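Local coordinates for protein 401aa long hypothetical glucose-1-phosphate thymidylyltransferase (Sulfolobus tokodaii, PDB 2GGO) that probably acts as a bifunctional enzyme in making UDP-N-acetylglucosamine and UDP-N-acetylgalactosamine, joining a nucleotide to a sugar 1-phosphate in one of its steps, at residues 4-9 and 81-86; 12-17 and 213-218; 23-28 and 32-37; 49-54 and 59-64; 304-309 and 315-320. All coordinates share one frame; numbering follows the deposited sequence.

Contact 1: 4-9 and 81-86; sequences FILAAG and GAAILS
L6 meets A83 and I84 because its first torsion (chi1 -50°) sets CG opposite the carbonyl carbon and beside the backbone N, while the extended second one (chi2 -179°) carries CD1 onward and lets CD2 branch off toward the loop. The residues belong to the GT-A nucleotidyl transferase fold. L6 sits on strand 2-6, which runs in the mixed sheet between strands 48-53 and 92-97, and the segment 81-86 lies in the loop that follows strand 69-72. Only apolar groups touch, and the two segments bury 195 Å² in all. The alpha carbons of L6 and A83 are 6.7 Å apart, and the gap between the backbones is filled by the leucine fork and the alanine methyl. No hydrogen bond joins the two segments; the meeting is side-chain packing alone. Just past the strand, A8 and G9 belong to the probable nucleoside triphosphate site. Around the contact, A83 also packs on Q73 of that site, and L6 on Y97 of the probable N-acetylglucosamine 1-phosphate site; the contact thus adjoins residues of both sites. The two leucine methyls share the work unequally. L6 CD1 stays 4.4 Å from A83 CB, whereas L6 CD2 comes within 4.0 Å of that carbon, and the same L6 CD2 lies 4.3 Å from I84 CG2.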
# COMPACT_ATOMS: atom_id res chain seq x y z
N PHE A 4 -1.76 18.17 -4.69
CA PHE A 4 -3.02 17.48 -4.38
C PHE A 4 -2.73 16.02 -4.39
O PHE A 4 -2.22 15.50 -5.39
CB PHE A 4 -4.13 17.82 -5.39
CG PHE A 4 -4.60 19.26 -5.31
CD1 PHE A 4 -5.75 19.60 -4.60
CD2 PHE A 4 -3.85 20.28 -5.92
CE1 PHE A 4 -6.17 20.95 -4.51
CE2 PHE A 4 -4.25 21.63 -5.82
CZ PHE A 4 -5.41 21.97 -5.12
N ILE A 5 -3.03 15.37 -3.27
CA ILE A 5 -2.96 13.89 -3.17
C ILE A 5 -4.37 13.33 -3.33
O ILE A 5 -5.26 13.70 -2.58
CB ILE A 5 -2.35 13.43 -1.84
CG1 ILE A 5 -0.95 14.00 -1.70
CG2 ILE A 5 -2.29 11.86 -1.77
CD1 ILE A 5 -0.45 14.07 -0.27
N LEU A 6 -4.56 12.50 -4.34
CA LEU A 6 -5.86 11.92 -4.61
C LEU A 6 -5.94 10.58 -3.85
O LEU A 6 -5.30 9.58 -4.22
CB LEU A 6 -6.08 11.75 -6.11
CG LEU A 6 -5.81 12.98 -7.00
CD1 LEU A 6 -6.08 12.73 -8.48
CD2 LEU A 6 -6.57 14.13 -6.52
N ALA A 7 -6.69 10.62 -2.75
CA ALA A 7 -6.84 9.53 -1.79
C ALA A 7 -8.32 9.20 -1.55
O ALA A 7 -8.73 8.96 -0.41
CB ALA A 7 -6.17 9.90 -0.49
N ALA A 8 -9.10 9.19 -2.62
CA ALA A 8 -10.58 9.12 -2.48
C ALA A 8 -11.30 7.80 -2.81
O ALA A 8 -12.48 7.68 -2.45
CB ALA A 8 -11.24 10.26 -3.22
N GLY A 9 -10.64 6.84 -3.47
CA GLY A 9 -11.10 5.39 -3.43
C GLY A 9 -11.56 4.93 -2.02
O GLY A 9 -11.20 5.57 -1.01
N GLY A 81 -10.54 12.11 -12.04
CA GLY A 81 -10.88 13.45 -12.49
C GLY A 81 -12.06 14.09 -11.77
O GLY A 81 -12.19 15.32 -11.76
N ALA A 82 -12.95 13.26 -11.20
CA ALA A 82 -14.05 13.76 -10.37
C ALA A 82 -13.52 14.23 -9.00
O ALA A 82 -14.18 15.00 -8.28
CB ALA A 82 -15.12 12.68 -10.20
N ALA A 83 -12.31 13.74 -8.68
CA ALA A 83 -11.56 14.10 -7.48
C ALA A 83 -11.12 15.55 -7.56
O ALA A 83 -11.30 16.32 -6.61
CB ALA A 83 -10.34 13.17 -7.29
N ILE A 84 -10.57 15.92 -8.71
CA ILE A 84 -10.13 17.30 -8.98
C ILE A 84 -11.23 18.18 -9.62
O ILE A 84 -10.97 19.30 -10.07
CB ILE A 84 -8.78 17.33 -9.76
CG1 ILE A 84 -8.55 15.99 -10.48
CG2 ILE A 84 -7.62 17.64 -8.81
CD1 ILE A 84 -7.50 16.02 -11.55
N LEU A 85 -12.46 17.65 -9.66
CA LEU A 85 -13.65 18.50 -9.73
C LEU A 85 -13.82 19.14 -8.35
O LEU A 85 -14.72 19.95 -8.13
CB LEU A 85 -14.92 17.72 -10.10
CG LEU A 85 -15.41 17.58 -11.56
CD1 LEU A 85 -16.94 17.69 -11.60
CD2 LEU A 85 -14.79 18.61 -12.52
N SER A 86 -12.94 18.74 -7.43
CA SER A 86 -12.81 19.37 -6.12
C SER A 86 -11.45 20.10 -6.00
O SER A 86 -11.08 20.53 -4.90
CB SER A 86 -12.99 18.35 -4.98
OG SER A 86 -14.08 17.47 -5.23

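Contact 2: 12-17 and 213-218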
# COMPACT_ATOMS: atom_id res chain seq x y z
N GLU A 12 -11.44 -0.86 -2.09
CA GLU A 12 -11.89 -2.23 -2.31
C GLU A 12 -10.83 -3.25 -2.63
O GLU A 12 -10.83 -4.35 -2.08
CB GLU A 12 -12.91 -2.26 -3.41
CG GLU A 12 -14.26 -2.04 -2.92
CD GLU A 12 -15.25 -2.46 -3.96
OE1 GLU A 12 -15.54 -3.68 -4.07
OE2 GLU A 12 -15.71 -1.55 -4.68
N ARG A 13 -9.93 -2.92 -3.53
CA ARG A 13 -8.90 -3.84 -3.90
C ARG A 13 -7.98 -4.16 -2.75
O ARG A 13 -7.31 -5.19 -2.78
CB ARG A 13 -8.09 -3.31 -5.07
CG ARG A 13 -8.76 -3.58 -6.44
CD ARG A 13 -8.06 -2.74 -7.52
NE ARG A 13 -8.15 -1.30 -7.21
CZ ARG A 13 -7.13 -0.48 -6.96
NH1 ARG A 13 -5.88 -0.93 -7.00
NH2 ARG A 13 -7.36 0.80 -6.70
N LEU A 14 -7.95 -3.31 -1.73
CA LEU A 14 -7.01 -3.53 -0.60
C LEU A 14 -7.71 -4.11 0.65
O LEU A 14 -7.15 -4.19 1.71
CB LEU A 14 -6.25 -2.26 -0.29
CG LEU A 14 -4.73 -2.33 -0.22
CD1 LEU A 14 -4.13 -3.20 -1.30
CD2 LEU A 14 -4.06 -0.91 -0.23
N GLU A 15 -8.97 -4.46 0.54
CA GLU A 15 -9.62 -5.22 1.60
C GLU A 15 -8.86 -6.52 1.94
O GLU A 15 -8.24 -7.12 1.09
CB GLU A 15 -11.02 -5.52 1.20
CG GLU A 15 -11.77 -4.21 1.09
CD GLU A 15 -13.19 -4.39 0.65
OE1 GLU A 15 -13.63 -5.55 0.53
OE2 GLU A 15 -13.88 -3.38 0.43
N PRO A 16 -8.92 -6.96 3.20
CA PRO A 16 -9.58 -6.40 4.33
C PRO A 16 -8.81 -5.32 5.04
O PRO A 16 -9.29 -4.81 6.03
CB PRO A 16 -9.73 -7.63 5.25
CG PRO A 16 -8.57 -8.46 4.95
CD PRO A 16 -8.23 -8.22 3.52
N ILE A 17 -7.59 -4.98 4.61
CA ILE A 17 -6.84 -3.94 5.32
C ILE A 17 -7.64 -2.64 5.36
O ILE A 17 -7.57 -1.91 6.36
CB ILE A 17 -5.46 -3.68 4.70
CG1 ILE A 17 -4.49 -4.85 4.92
CG2 ILE A 17 -4.87 -2.34 5.28
CD1 ILE A 17 -5.12 -6.28 4.79
N TRP A 213 -1.17 -8.16 -1.59
CA TRP A 213 0.21 -8.60 -1.52
C TRP A 213 1.23 -7.52 -1.78
O TRP A 213 2.36 -7.69 -1.33
CB TRP A 213 0.48 -9.82 -2.38
CG TRP A 213 0.11 -9.68 -3.75
CD1 TRP A 213 0.92 -9.26 -4.74
CD2 TRP A 213 -1.19 -9.92 -4.35
NE1 TRP A 213 0.21 -9.19 -5.94
CE2 TRP A 213 -1.07 -9.64 -5.72
CE3 TRP A 213 -2.43 -10.36 -3.86
CZ2 TRP A 213 -2.13 -9.77 -6.61
CZ3 TRP A 213 -3.49 -10.50 -4.75
CH2 TRP A 213 -3.33 -10.21 -6.11
N ASN A 214 0.87 -6.42 -2.47
CA ASN A 214 1.79 -5.29 -2.65
C ASN A 214 2.17 -4.62 -1.37
O ASN A 214 3.21 -4.02 -1.30
CB ASN A 214 1.31 -4.23 -3.64
CG ASN A 214 0.98 -4.80 -5.02
OD1 ASN A 214 1.73 -5.59 -5.61
ND2 ASN A 214 -0.12 -4.34 -5.57
N ILE A 215 1.37 -4.74 -0.32
CA ILE A 215 1.83 -4.32 1.01
C ILE A 215 3.11 -5.05 1.45
O ILE A 215 4.00 -4.47 2.10
CB ILE A 215 0.69 -4.47 2.06
CG1 ILE A 215 -0.60 -3.83 1.55
CG2 ILE A 215 1.14 -3.95 3.43
CD1 ILE A 215 -1.72 -3.68 2.62
N ILE A 216 3.19 -6.34 1.10
CA ILE A 216 4.43 -7.10 1.31
C ILE A 216 5.56 -6.56 0.39
O ILE A 216 6.60 -6.20 0.85
CB ILE A 216 4.26 -8.64 1.18
CG1 ILE A 216 3.12 -9.13 2.11
CG2 ILE A 216 5.51 -9.28 1.70
CD1 ILE A 216 2.46 -10.54 1.77
N ASP A 217 5.31 -6.52 -0.90
CA ASP A 217 6.20 -5.86 -1.84
C ASP A 217 6.83 -4.57 -1.26
O ASP A 217 8.05 -4.54 -0.99
CB ASP A 217 5.42 -5.57 -3.13
CG ASP A 217 4.94 -6.81 -3.81
OD1 ASP A 217 5.42 -7.89 -3.41
OD2 ASP A 217 4.06 -6.76 -4.72
N VAL A 218 6.05 -3.52 -1.01
CA VAL A 218 6.75 -2.25 -0.58
C VAL A 218 7.46 -2.31 0.77
O VAL A 218 8.47 -1.61 1.04
CB VAL A 218 5.85 -0.97 -0.66
CG1 VAL A 218 5.34 -0.81 -2.05
CG2 VAL A 218 4.67 -1.14 0.25
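No ring or other flat group carries the meeting of L14 and I17 with I215: branched aliphatic ends touch here, and the indole of W213 packs instead on V341 of strand 340-343. The guanidinium of R13 likewise turns aside, giving a weak hydrogen bond from NH1 to the carbonyl oxygen of G210. The segment 12-17 continues the glycine-rich loop that follows the first strand of the GT-A nucleotidyl transferase fold. E12 and R13 are part of the probable nucleoside triphosphate site, and a short 3-10 turn over 12-14 leads to a cis peptide before P16. Opposite lies helix 212-225, which offers I215. That isoleucine has CG1 opposite its carbonyl carbon (chi1 -50°) and continues fully extended (chi2 -169°), which aims CD1 at the loop. The I17 and I215 side chains lie alongside, pointing opposite ways, with I215 CD1 3.8 Å from I17 CG1. L14 reaches the same methyl through an unusual first torsion (chi1 -128°), its CG 4.4 Å from I215 CD1. One methyl thus meets two loop residues, I17 closely and L14 more loosely, and all three side chains are buried. I17 CG1 also touches V316 of the beta-helix domain, which packs on I216 as well. The turn is closed by E15 N, which donates to E12 O at 3.2 Å.

Contact 3: 23-28 and 32-37; sequences KAFVPI and PLIEYQ
I34 N donates to A24 O at 2.8 Å, in the carbonyl plane, and L33 N to V26 O at 2.8 Å, nearly along the C=O axis (161°). The backbone N-H groups of the first residues of helix 33-43 are thus taken up by carbonyls of the preceding segment. A third bond comes from a side chain: Y36 OH gives its proton to I28 O at 2.9 Å, standing above the carbonyl plane (54° out of it). V26 O also receives a CA-H contact from P32 CA. The backbone here is a tight antiparallel hairpin of strands 27-28 and 31-32 in the nucleotidyl transferase domain; P27 and P32 form a non-hydrogen-bonded pair, and the chain passes straight from it into the helix. Around the bonds the side chains close in. With I34 CG1 opposite its backbone N (chi1 -164°), CG2 takes the crowded position between N and carbonyl carbon, and this methyl lies over one face of the F25 ring, 4.2 Å from its centroid. P32 CB packs at 3.8 Å from F25 CD1. At the other end I28 CB approaches Y36 CE1 to 3.5 Å, and I28 CD1 meets L33 CD1 at 3.6 Å.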
# COMPACT_ATOMS: atom_id res chain seq x y z
N LYS A 23 -6.70 3.51 2.42
CA LYS A 23 -5.38 3.00 1.95
C LYS A 23 -4.19 3.91 2.17
O LYS A 23 -3.06 3.43 2.19
CB LYS A 23 -5.38 2.58 0.50
CG LYS A 23 -6.59 3.04 -0.26
CD LYS A 23 -6.17 3.73 -1.56
CE LYS A 23 -7.37 4.51 -2.17
NZ LYS A 23 -7.38 4.45 -3.68
N ALA A 24 -4.43 5.22 2.29
CA ALA A 24 -3.35 6.20 2.45
C ALA A 24 -2.62 5.93 3.73
O ALA A 24 -1.47 6.34 3.90
CB ALA A 24 -3.95 7.61 2.49
N PHE A 25 -3.28 5.21 4.63
CA PHE A 25 -2.68 4.91 5.95
C PHE A 25 -2.06 3.50 6.11
O PHE A 25 -1.65 3.14 7.18
CB PHE A 25 -3.66 5.25 7.08
CG PHE A 25 -3.88 6.71 7.21
CD1 PHE A 25 -2.95 7.50 7.90
CD2 PHE A 25 -4.97 7.31 6.60
CE1 PHE A 25 -3.12 8.87 7.99
CE2 PHE A 25 -5.14 8.68 6.67
CZ PHE A 25 -4.22 9.46 7.37
N VAL A 26 -2.02 2.73 5.05
CA VAL A 26 -1.30 1.44 5.01
C VAL A 26 0.13 1.72 5.48
O VAL A 26 0.76 2.64 4.92
CB VAL A 26 -1.30 0.86 3.59
CG1 VAL A 26 -0.22 -0.20 3.39
CG2 VAL A 26 -2.62 0.24 3.27
N PRO A 27 0.65 0.94 6.50
CA PRO A 27 2.00 1.20 6.93
C PRO A 27 3.08 0.56 6.03
O PRO A 27 2.90 -0.52 5.42
CB PRO A 27 2.04 0.65 8.36
CG PRO A 27 1.05 -0.39 8.41
CD PRO A 27 0.07 -0.19 7.27
N ILE A 28 4.16 1.30 5.91
CA ILE A 28 5.36 0.81 5.29
C ILE A 28 6.33 0.98 6.44
O ILE A 28 6.56 2.12 6.90
CB ILE A 28 5.76 1.68 4.10
CG1 ILE A 28 4.62 1.69 3.08
CG2 ILE A 28 7.05 1.16 3.48
CD1 ILE A 28 4.60 2.92 2.28
N PRO A 32 2.62 5.46 7.87
CA PRO A 32 1.67 5.27 6.78
C PRO A 32 2.22 5.77 5.42
O PRO A 32 3.07 6.67 5.37
CB PRO A 32 0.45 6.04 7.25
CG PRO A 32 1.00 7.10 8.10
CD PRO A 32 2.11 6.42 8.87
N LEU A 33 1.76 5.16 4.35
CA LEU A 33 2.06 5.59 3.01
C LEU A 33 1.99 7.13 2.85
O LEU A 33 2.91 7.74 2.30
CB LEU A 33 1.09 4.93 2.03
CG LEU A 33 1.26 5.31 0.55
CD1 LEU A 33 2.56 4.89 -0.00
CD2 LEU A 33 0.17 4.65 -0.22
N ILE A 34 0.89 7.76 3.30
CA ILE A 34 0.65 9.15 2.98
C ILE A 34 1.70 10.05 3.64
O ILE A 34 2.00 11.15 3.18
CB ILE A 34 -0.77 9.59 3.35
CG1 ILE A 34 -1.05 10.91 2.64
CG2 ILE A 34 -0.92 9.63 4.93
CD1 ILE A 34 -2.38 11.47 2.78
N GLU A 35 2.29 9.56 4.71
CA GLU A 35 3.34 10.26 5.41
C GLU A 35 4.65 10.34 4.64
O GLU A 35 5.41 11.31 4.80
CB GLU A 35 3.50 9.54 6.72
CG GLU A 35 4.57 10.02 7.62
CD GLU A 35 4.04 10.14 9.07
OE1 GLU A 35 2.78 10.25 9.21
OE2 GLU A 35 4.89 10.14 10.03
N TYR A 36 4.96 9.28 3.88
CA TYR A 36 6.01 9.30 2.86
C TYR A 36 5.69 10.29 1.71
O TYR A 36 6.54 11.03 1.30
CB TYR A 36 6.25 7.91 2.24
CG TYR A 36 6.83 6.88 3.18
CD1 TYR A 36 6.00 6.00 3.88
CD2 TYR A 36 8.19 6.78 3.36
CE1 TYR A 36 6.54 5.05 4.75
CE2 TYR A 36 8.74 5.83 4.20
CZ TYR A 36 7.92 4.97 4.90
OH TYR A 36 8.47 4.04 5.76
N GLN A 37 4.49 10.28 1.18
CA GLN A 37 4.19 11.22 0.11
C GLN A 37 4.40 12.64 0.59
O GLN A 37 5.12 13.41 -0.03
CB GLN A 37 2.78 11.00 -0.39
CG GLN A 37 2.60 9.57 -0.78
CD GLN A 37 1.25 9.33 -1.36
OE1 GLN A 37 0.24 9.87 -0.87
NE2 GLN A 37 1.20 8.55 -2.43

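Contact 4: 49-54 and 59-64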
# COMPACT_ATOMS: atom_id res chain seq x y z
N ILE A 49 -0.28 21.39 0.85
CA ILE A 49 -0.70 20.05 0.43
C ILE A 49 -2.14 19.85 0.80
O ILE A 49 -2.53 20.13 1.90
CB ILE A 49 0.20 18.93 1.03
CG1 ILE A 49 1.68 19.26 0.78
CG2 ILE A 49 -0.23 17.57 0.48
CD1 ILE A 49 2.73 18.57 1.72
N THR A 50 -2.91 19.35 -0.15
CA THR A 50 -4.31 19.07 0.03
C THR A 50 -4.58 17.60 -0.30
O THR A 50 -4.16 17.10 -1.37
CB THR A 50 -5.15 19.91 -0.91
OG1 THR A 50 -4.90 21.29 -0.64
CG2 THR A 50 -6.65 19.64 -0.70
N VAL A 51 -5.30 16.91 0.57
CA VAL A 51 -5.80 15.57 0.23
C VAL A 51 -7.28 15.57 -0.18
O VAL A 51 -8.13 16.02 0.56
CB VAL A 51 -5.60 14.57 1.40
CG1 VAL A 51 -5.66 13.15 0.87
CG2 VAL A 51 -4.28 14.82 2.05
N ILE A 52 -7.58 15.07 -1.36
CA ILE A 52 -8.98 14.82 -1.72
C ILE A 52 -9.34 13.41 -1.23
O ILE A 52 -8.68 12.43 -1.55
CB ILE A 52 -9.21 15.00 -3.22
CG1 ILE A 52 -8.91 16.46 -3.58
CG2 ILE A 52 -10.66 14.63 -3.60
CD1 ILE A 52 -8.11 16.64 -4.86
N VAL A 53 -10.37 13.36 -0.41
CA VAL A 53 -10.78 12.15 0.27
C VAL A 53 -12.28 11.92 0.05
O VAL A 53 -12.96 12.75 -0.58
CB VAL A 53 -10.43 12.22 1.79
CG1 VAL A 53 -8.99 12.61 1.96
CG2 VAL A 53 -11.32 13.21 2.56
N SER A 54 -12.80 10.80 0.52
CA SER A 54 -14.24 10.60 0.50
C SER A 54 -14.80 11.13 1.81
O SER A 54 -14.08 11.22 2.81
CB SER A 54 -14.56 9.12 0.30
OG SER A 54 -14.09 8.37 1.41
N GLU A 59 -13.07 12.42 8.42
CA GLU A 59 -12.81 12.57 9.85
C GLU A 59 -11.47 11.96 10.25
O GLU A 59 -10.72 12.54 11.06
CB GLU A 59 -13.92 11.88 10.67
CG GLU A 59 -13.72 12.02 12.20
CD GLU A 59 -13.66 10.67 12.97
OE1 GLU A 59 -14.29 10.58 14.05
OE2 GLU A 59 -12.95 9.72 12.54
N TYR A 60 -11.22 10.77 9.70
CA TYR A 60 -10.00 10.00 9.91
C TYR A 60 -8.73 10.80 9.53
O TYR A 60 -7.78 10.90 10.33
CB TYR A 60 -10.10 8.69 9.10
CG TYR A 60 -9.09 7.64 9.51
CD1 TYR A 60 -9.45 6.58 10.33
CD2 TYR A 60 -7.76 7.74 9.12
CE1 TYR A 60 -8.51 5.64 10.72
CE2 TYR A 60 -6.84 6.82 9.51
CZ TYR A 60 -7.21 5.77 10.30
OH TYR A 60 -6.23 4.87 10.65
N PHE A 61 -8.74 11.37 8.32
CA PHE A 61 -7.63 12.18 7.82
C PHE A 61 -7.38 13.39 8.68
O PHE A 61 -6.26 13.65 9.10
CB PHE A 61 -7.87 12.59 6.36
CG PHE A 61 -7.65 11.49 5.36
CD1 PHE A 61 -6.44 11.37 4.69
CD2 PHE A 61 -8.67 10.57 5.08
CE1 PHE A 61 -6.22 10.37 3.75
CE2 PHE A 61 -8.49 9.56 4.12
CZ PHE A 61 -7.26 9.44 3.47
N GLU A 62 -8.44 14.14 8.96
CA GLU A 62 -8.34 15.30 9.83
C GLU A 62 -7.70 14.92 11.15
O GLU A 62 -6.82 15.62 11.62
CB GLU A 62 -9.70 15.97 10.02
CG GLU A 62 -9.75 17.40 9.49
CD GLU A 62 -11.13 17.80 8.90
OE1 GLU A 62 -12.06 16.94 8.87
OE2 GLU A 62 -11.27 18.97 8.45
N LYS A 63 -8.11 13.80 11.72
CA LYS A 63 -7.60 13.39 13.03
C LYS A 63 -6.13 13.03 13.03
O LYS A 63 -5.43 13.35 13.99
CB LYS A 63 -8.46 12.25 13.60
CG LYS A 63 -9.71 12.79 14.28
CD LYS A 63 -10.88 11.79 14.35
CE LYS A 63 -11.94 12.26 15.37
NZ LYS A 63 -11.58 11.95 16.81
N LYS A 64 -5.66 12.40 11.95
CA LYS A 64 -4.28 11.90 11.82
C LYS A 64 -3.25 12.90 11.23
O LYS A 64 -2.10 12.91 11.64
CB LYS A 64 -4.28 10.58 11.04
CG LYS A 64 -4.86 9.39 11.78
CD LYS A 64 -3.84 8.70 12.69
CE LYS A 64 -3.21 7.48 12.01
NZ LYS A 64 -1.69 7.45 12.13
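V53 and F61 make the main contact, a CH-pi interaction. The methyl V53 CG1 stands almost on the normal of the F61 ring, 3.6 Å from the centroid and only 6° off, so all six ring carbons are at nearly equal distance from it. The valine torsion explains this: with chi1 at -51°, CG1 lies opposite the carbonyl carbon and points out from the strand toward the helix. F61 leans in with CG likewise opposite its carbonyl carbon (chi1 -76°), and the two side chains run alongside with their ends pointing contrary ways. The second kind of contact is plain apolar packing. V51 lies across the phenylalanine side chain, its CG1 coming to 4.0 Å from F61 CE1, and V53 CB lies 4.0 Å from F61 CE2. No hydrogen bond links the two segments; the helix backbone bonds within itself, for instance K63 N to E59 O. With an alanine at F61 the face that covers V53 CG1 would be lost, which would probably leave both valines with a gap toward the helix. The contact joins the first strand and the helix of the beta-alpha-beta unit made of strand 48-53, helix 58-64 and strand 69-72. F61 also packs on I70 of the latter strand, its ring meets that of F25 edge-to-face, and V51 touches I34 of helix 33-43, so the phenylalanine joins helix 58-64 to strands 48-53 and 69-72 and to the F25 and I34 side chains.

Contact 5: 304-309 and 315-320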
# COMPACT_ATOMS: atom_id res chain seq x y z
N SER A 304 -0.87 -5.87 17.14
CA SER A 304 -1.34 -7.25 16.86
C SER A 304 -0.53 -8.27 17.59
O SER A 304 0.63 -8.09 17.81
CB SER A 304 -1.33 -7.54 15.40
OG SER A 304 -2.44 -6.85 14.83
N LYS A 305 -1.17 -9.35 18.01
CA LYS A 305 -0.55 -10.25 18.95
C LYS A 305 -0.59 -11.70 18.46
O LYS A 305 -1.69 -12.23 18.22
CB LYS A 305 -1.31 -10.14 20.24
CG LYS A 305 -0.89 -8.90 21.11
CD LYS A 305 -1.38 -9.06 22.58
CE LYS A 305 -2.67 -8.24 22.87
NZ LYS A 305 -3.41 -8.60 24.18
N ILE A 306 0.56 -12.35 18.35
CA ILE A 306 0.62 -13.78 17.94
C ILE A 306 1.34 -14.50 19.05
O ILE A 306 2.52 -14.70 18.94
CB ILE A 306 1.49 -14.06 16.65
CG1 ILE A 306 1.29 -13.12 15.49
CG2 ILE A 306 1.23 -15.45 16.13
CD1 ILE A 306 -0.17 -12.80 15.17
N PRO A 307 0.64 -14.85 20.15
CA PRO A 307 1.47 -15.20 21.32
C PRO A 307 1.88 -16.65 21.51
O PRO A 307 2.86 -16.85 22.25
CB PRO A 307 0.63 -14.75 22.47
CG PRO A 307 -0.82 -15.15 21.92
CD PRO A 307 -0.78 -14.73 20.52
N HIS A 308 1.24 -17.65 20.87
CA HIS A 308 1.62 -19.06 21.11
C HIS A 308 1.49 -20.00 19.98
O HIS A 308 0.46 -19.99 19.42
CB HIS A 308 0.60 -19.71 22.09
CG HIS A 308 0.17 -18.86 23.24
ND1 HIS A 308 0.90 -18.68 24.43
CD2 HIS A 308 -1.01 -18.25 23.45
CE1 HIS A 308 0.23 -17.87 25.21
NE2 HIS A 308 -1.01 -17.73 24.70
N LEU A 309 2.50 -20.82 19.66
CA LEU A 309 2.28 -22.01 18.82
C LEU A 309 1.71 -21.78 17.47
O LEU A 309 1.00 -22.64 16.94
CB LEU A 309 1.53 -23.06 19.61
CG LEU A 309 2.33 -23.54 20.87
CD1 LEU A 309 1.40 -24.15 22.03
CD2 LEU A 309 3.13 -24.67 20.50
N SER A 315 2.24 -13.34 4.90
CA SER A 315 0.92 -12.78 5.17
C SER A 315 0.90 -11.32 5.51
O SER A 315 1.95 -10.73 5.79
CB SER A 315 0.32 -13.55 6.32
OG SER A 315 0.54 -14.98 6.09
N VAL A 316 -0.29 -10.74 5.48
CA VAL A 316 -0.46 -9.35 5.94
C VAL A 316 -1.49 -9.34 7.03
O VAL A 316 -2.64 -9.72 6.79
CB VAL A 316 -0.96 -8.38 4.87
CG1 VAL A 316 -1.16 -6.99 5.52
CG2 VAL A 316 0.08 -8.23 3.74
N ILE A 317 -1.11 -8.92 8.23
CA ILE A 317 -2.09 -8.98 9.33
C ILE A 317 -2.32 -7.59 9.88
O ILE A 317 -1.39 -6.89 10.23
CB ILE A 317 -1.58 -9.90 10.44
CG1 ILE A 317 -1.52 -11.35 10.00
CG2 ILE A 317 -2.41 -9.86 11.69
CD1 ILE A 317 -0.72 -12.11 11.11
N ALA A 318 -3.57 -7.18 9.98
CA ALA A 318 -3.84 -5.78 10.19
C ALA A 318 -3.73 -5.44 11.67
O ALA A 318 -2.97 -6.15 12.40
CB ALA A 318 -5.12 -5.38 9.55
N GLU A 319 -4.38 -4.38 12.15
CA GLU A 319 -4.14 -3.93 13.53
C GLU A 319 -5.02 -4.58 14.54
O GLU A 319 -6.12 -4.98 14.24
CB GLU A 319 -4.28 -2.37 13.64
CG GLU A 319 -5.76 -1.75 13.51
CD GLU A 319 -6.32 -1.75 12.11
OE1 GLU A 319 -5.60 -2.13 11.20
OE2 GLU A 319 -7.50 -1.38 11.89
N ASP A 320 -4.52 -4.68 15.75
CA ASP A 320 -5.21 -5.28 16.90
C ASP A 320 -5.82 -6.66 16.63
O ASP A 320 -6.94 -6.93 17.02
CB ASP A 320 -6.19 -4.27 17.51
CG ASP A 320 -5.49 -2.95 17.94
OD1 ASP A 320 -4.40 -3.01 18.59
OD2 ASP A 320 -6.02 -1.81 17.64
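The left-handed parallel beta-helix of the hexapeptide-repeat domain brings S304 and A318 together, where a corner of one coil lies against the corner of the next. S304 OG donates to A318 O at 2.6 Å, in the carbonyl plane and on a lone pair (C=O...O angle 145°). Its torsion (chi1 -75°) sets OG opposite the carbonyl carbon and beside the backbone N, which turns the hydroxyl to the following corner; there V321 N also bonds to it, so the buried OG has two backbone partners. With an alanine at S304, A318 O and V321 N would probably lose this shared mate and the two corners would be less firmly joined. Inside the coils the contact is apolar. I306 CD1 and I317 CD1 meet tip to tip at 4.2 Å, from strands 305-308 and 316-317, which lie in different sheets of the helix. The alpha carbons of S304 and D320 are 4.3 Å apart, so the coils are close at this corner. Next to it, the E319 carboxylate bonds T20 OG1 through OE2 and forms a salt bridge with R21 through OE1. Aliphatic side chains stacked inside the coils are characteristic of the left-handed beta-helix built from hexapeptide repeats.

Contacts 1 to 4 lie in the nucleotidyl transferase domain and contact 5 in the beta-helix; in all five the touching side chains are mainly buried. Contacts 1 and 4 share the sheet through neighbouring strands 2-6 and 48-53. A24 CB of contact 3 is 3.8 Å from F61 CE1 of contact 4. Contact 2 is the one that touches contact 5: I216 CG1 is 3.6 Å from V316 CG2, and I215 CD1 is 3.9 Å from V26 CG1 of contact 3. Contacts 1, 2 and 4 join their segments by apolar groups alone, whereas contact 3 adds two backbone bonds at a helix start and one from a tyrosine hydroxyl, and contact 5 a serine at a coil corner.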